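Local coordinates for protein GTN Reductase (Agrobacterium tumefaciens, PDB 4JIP) that probably catalyses flavin-dependent, NAD(P)H-linked reductions as an FMN-binding TIM-barrel enzyme of the old yellow enzyme type, at residues 178-183 against 230-235. Residues are numbered along the deposited sequence; the frame is centred on the assembly and turned at random.
Sequences HAANGY and RLSPVT. With FMN (flavin mononucleotide), chain B; HBA (p-hydroxybenzaldehyde), chain C.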
loop_
_atom_site.group_PDB
_atom_site.type_symbol
_atom_site.label_atom_id
_atom_site.label_comp_id
_atom_site.label_asym_id
_atom_site.label_seq_id
_atom_site.Cartn_x
_atom_site.Cartn_y
_atom_site.Cartn_z
ATOM N N HIS A 178 -2.758 -3.590 1.959
ATOM C CA HIS A 178 -2.668 -3.274 0.537
ATOM C C HIS A 178 -3.815 -3.954 -0.232
ATOM O O HIS A 178 -3.788 -5.163 -0.480
ATOM C CB HIS A 178 -1.301 -3.683 -0.036
ATOM C CG HIS A 178 -0.996 -3.074 -1.367
ATOM N ND1 HIS A 178 -1.958 -2.492 -2.171
ATOM C CD2 HIS A 178 0.178 -2.946 -2.044
ATOM C CE1 HIS A 178 -1.395 -2.039 -3.274
ATOM N NE2 HIS A 178 -0.105 -2.301 -3.224
ATOM N N ALA A 179 -4.816 -3.162 -0.602
ATOM C CA ALA A 179 -5.974 -3.649 -1.345
ATOM C C ALA A 179 -6.083 -2.893 -2.666
ATOM O O ALA A 179 -7.165 -2.775 -3.248
ATOM C CB ALA A 179 -7.252 -3.474 -0.523
ATOM N N ALA A 180 -4.951 -2.388 -3.142
ATOM C CA ALA A 180 -4.968 -1.486 -4.277
ATOM C C ALA A 180 -4.124 -2.007 -5.433
ATOM O O ALA A 180 -3.546 -3.088 -5.355
ATOM C CB ALA A 180 -4.492 -0.099 -3.843
ATOM N N ASN A 181 -4.091 -1.228 -6.508
ATOM C CA ASN A 181 -3.138 -1.410 -7.597
ATOM C C ASN A 181 -3.103 -2.800 -8.254
ATOM O O ASN A 181 -2.037 -3.291 -8.639
ATOM C CB ASN A 181 -1.743 -0.970 -7.129
ATOM C CG ASN A 181 -1.714 0.489 -6.698
ATOM O OD1 ASN A 181 -2.516 1.304 -7.171
ATOM N ND2 ASN A 181 -0.795 0.827 -5.794
ATOM N N GLY A 182 -4.267 -3.431 -8.375
ATOM C CA GLY A 182 -4.368 -4.689 -9.092
ATOM C C GLY A 182 -3.741 -5.903 -8.416
ATOM O O GLY A 182 -3.486 -6.915 -9.075
ATOM N N TYR A 183 -3.491 -5.825 -7.111
ATOM C CA TYR A 183 -2.946 -6.985 -6.402
ATOM C C TYR A 183 -4.048 -7.926 -5.920
ATOM O O TYR A 183 -5.203 -7.757 -6.315
ATOM C CB TYR A 183 -1.973 -6.557 -5.303
ATOM C CG TYR A 183 -0.785 -5.876 -5.926
ATOM C CD1 TYR A 183 0.157 -6.605 -6.634
ATOM C CD2 TYR A 183 -0.647 -4.494 -5.879
ATOM C CE1 TYR A 183 1.222 -5.980 -7.243
ATOM C CE2 TYR A 183 0.416 -3.862 -6.485
ATOM C CZ TYR A 183 1.345 -4.609 -7.164
ATOM O OH TYR A 183 2.398 -3.978 -7.767
ATOM N N ARG A 230 -5.460 0.430 1.917
ATOM C CA ARG A 230 -5.329 1.266 0.730
ATOM C C ARG A 230 -6.248 0.771 -0.378
ATOM O O ARG A 230 -6.270 -0.412 -0.678
ATOM C CB ARG A 230 -3.886 1.291 0.230
ATOM C CG ARG A 230 -3.653 2.308 -0.882
ATOM C CD ARG A 230 -2.176 2.486 -1.204
ATOM N NE ARG A 230 -1.833 3.896 -1.385
ATOM C CZ ARG A 230 -0.892 4.337 -2.214
ATOM N NH1 ARG A 230 -0.199 3.477 -2.946
ATOM N NH2 ARG A 230 -0.644 5.637 -2.316
ATOM N N LEU A 231 -7.000 1.689 -0.976
ATOM C CA LEU A 231 -7.881 1.381 -2.093
ATOM C C LEU A 231 -7.514 2.238 -3.306
ATOM O O LEU A 231 -6.957 3.330 -3.169
ATOM C CB LEU A 231 -9.332 1.639 -1.700
ATOM C CG LEU A 231 -9.821 0.850 -0.487
ATOM C CD1 LEU A 231 -11.125 1.429 0.066
ATOM C CD2 LEU A 231 -9.989 -0.614 -0.842
ATOM N N SER A 232 -7.832 1.737 -4.491
ATOM C CA SER A 232 -7.588 2.467 -5.727
ATOM C C SER A 232 -8.704 2.130 -6.710
ATOM O O SER A 232 -8.574 1.217 -7.525
ATOM C CB SER A 232 -6.231 2.078 -6.302
ATOM O OG SER A 232 -6.123 0.671 -6.425
ATOM N N PRO A 233 -9.819 2.860 -6.615
ATOM C CA PRO A 233 -11.079 2.507 -7.290
ATOM C C PRO A 233 -11.013 2.325 -8.815
ATOM O O PRO A 233 -11.729 1.468 -9.341
ATOM C CB PRO A 233 -11.997 3.676 -6.933
ATOM C CG PRO A 233 -11.477 4.159 -5.608
ATOM C CD PRO A 233 -9.982 3.997 -5.689
ATOM N N VAL A 234 -10.184 3.101 -9.510
ATOM C CA VAL A 234 -10.216 3.095 -10.973
ATOM C C VAL A 234 -8.850 2.888 -11.614
ATOM O O VAL A 234 -8.706 3.020 -12.827
ATOM C CB VAL A 234 -10.830 4.401 -11.542
ATOM C CG1 VAL A 234 -12.223 4.621 -10.984
ATOM C CG2 VAL A 234 -9.918 5.608 -11.247
ATOM N N THR A 235 -7.849 2.570 -10.805
ATOM C CA THR A 235 -6.506 2.386 -11.332
ATOM C C THR A 235 -6.418 1.237 -12.356
ATOM O O THR A 235 -7.035 0.180 -12.189
ATOM C CB THR A 235 -5.474 2.179 -10.207
ATOM O OG1 THR A 235 -4.155 2.299 -10.747
ATOM C CG2 THR A 235 -5.639 0.802 -9.570
HETATM N N1 FMN B . 2.058 1.850 -4.007
HETATM C C2 FMN B . 1.761 0.850 -3.094
HETATM O O2 FMN B . 0.622 0.733 -2.632
HETATM N N3 FMN B . 2.728 -0.061 -2.734
HETATM C C4 FMN B . 4.011 0.066 -3.223
HETATM O O4 FMN B . 4.872 -0.744 -2.881
HETATM C C4A FMN B . 4.305 1.055 -4.156
HETATM N N5 FMN B . 5.560 1.141 -4.716
HETATM C C5A FMN B . 5.902 2.200 -5.542
HETATM C C6 FMN B . 7.224 2.377 -5.951
HETATM C C7 FMN B . 7.571 3.459 -6.745
HETATM C C7M FMN B . 8.991 3.615 -7.205
HETATM C C8 FMN B . 6.603 4.380 -7.128
HETATM C C8M FMN B . 6.967 5.544 -8.005
HETATM C C9 FMN B . 5.286 4.210 -6.713
HETATM C C9A FMN B . 4.929 3.129 -5.904
HETATM N N10 FMN B . 3.631 2.971 -5.433
HETATM C C10 FMN B . 3.332 1.966 -4.530
HETATM C "C1'" FMN B . 2.578 4.002 -5.737
HETATM C "C2'" FMN B . 2.712 5.245 -4.850
HETATM O "O2'" FMN B . 2.438 4.918 -3.508
HETATM C "C3'" FMN B . 1.769 6.355 -5.303
HETATM O "O3'" FMN B . 0.473 5.815 -5.418
HETATM C "C4'" FMN B . 2.202 6.949 -6.643
HETATM O "O4'" FMN B . 3.590 7.196 -6.589
HETATM C "C5'" FMN B . 1.469 8.255 -6.961
HETATM O "O5'" FMN B . 1.796 9.178 -5.950
HETATM P P FMN B . 2.712 10.478 -6.237
HETATM O O1P FMN B . 2.746 11.264 -4.954
HETATM O O2P FMN B . 4.104 10.042 -6.631
HETATM O O3P FMN B . 2.103 11.299 -7.345
HETATM C "C1'" HBA C . 5.664 -0.157 -8.321
HETATM O "O1'" HBA C . 6.705 -0.812 -8.263
HETATM C C1 HBA C . 4.477 -0.472 -7.458
HETATM C C2 HBA C . 4.475 -1.543 -6.577
HETATM C C3 HBA C . 3.353 -1.791 -5.793
HETATM C C4 HBA C . 2.238 -0.975 -5.885
HETATM C C5 HBA C . 2.240 0.088 -6.770
HETATM C C6 HBA C . 3.362 0.339 -7.544
HETATM O O4 HBA C . 1.121 -1.226 -5.120
HETATM O O HOH W 1 -8.755 -0.923 -4.582
#
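N181 and S232 meet through backbone and side chain: the N181 N-H runs almost straight (168°) into S232 OG, 2.8 Å away. S232 has its CB directed toward the 178-183 loop, and chi1 of 53°, with OG between the backbone N and the carbonyl carbon, brings the oxygen onto that N-H; E186 OE1 is a second partner of this hydroxyl. Alongside, A180 CB is wedged between S232 OG and the R230 chain, 3.9 Å from R230 CG. The T235 methyl also touches the loop, CG2 lying 3.9 Å from N181 CA, while N181 OD1 is taken by T271 OG1.

With its oxygen held there, the N181 amide presents ND2 to the phenol oxygen of p-hydroxybenzaldehyde, ND2 to O4 2.9 Å. H178 NE2 reaches the same O4 at 2.5 Å, so two N-H groups grip one oxygen, which lies near the plane of the imidazole at its edge; this could favour a phenolate-like ligand. Across the ring, H178 ND1 accepts the A180 N-H, which fixes the ring's rotation, and FMN O2 lies over one face. The His-Asn pair is characteristic of the ligand pocket in old yellow enzyme relatives.

R230 leaves the strand with CG anti to its backbone N (chi1 -172°), then bends at chi3 to bring NH1 2.9 Å from FMN O2, near the guanidinium plane. NH1 also donates to the ribityl O2', so one nitrogen ties the flavin's pyrimidine end to its side chain.

At the backbone, A179 N gives R230 O a weak bond, and a water links A179 O to S232 N. Strands 174-178 and 227-231 are parallel neighbours in the eight-stranded TIM barrel, between 94-99 and 263-267; W99 stacks on H178, and helix 245-256 packs against L231.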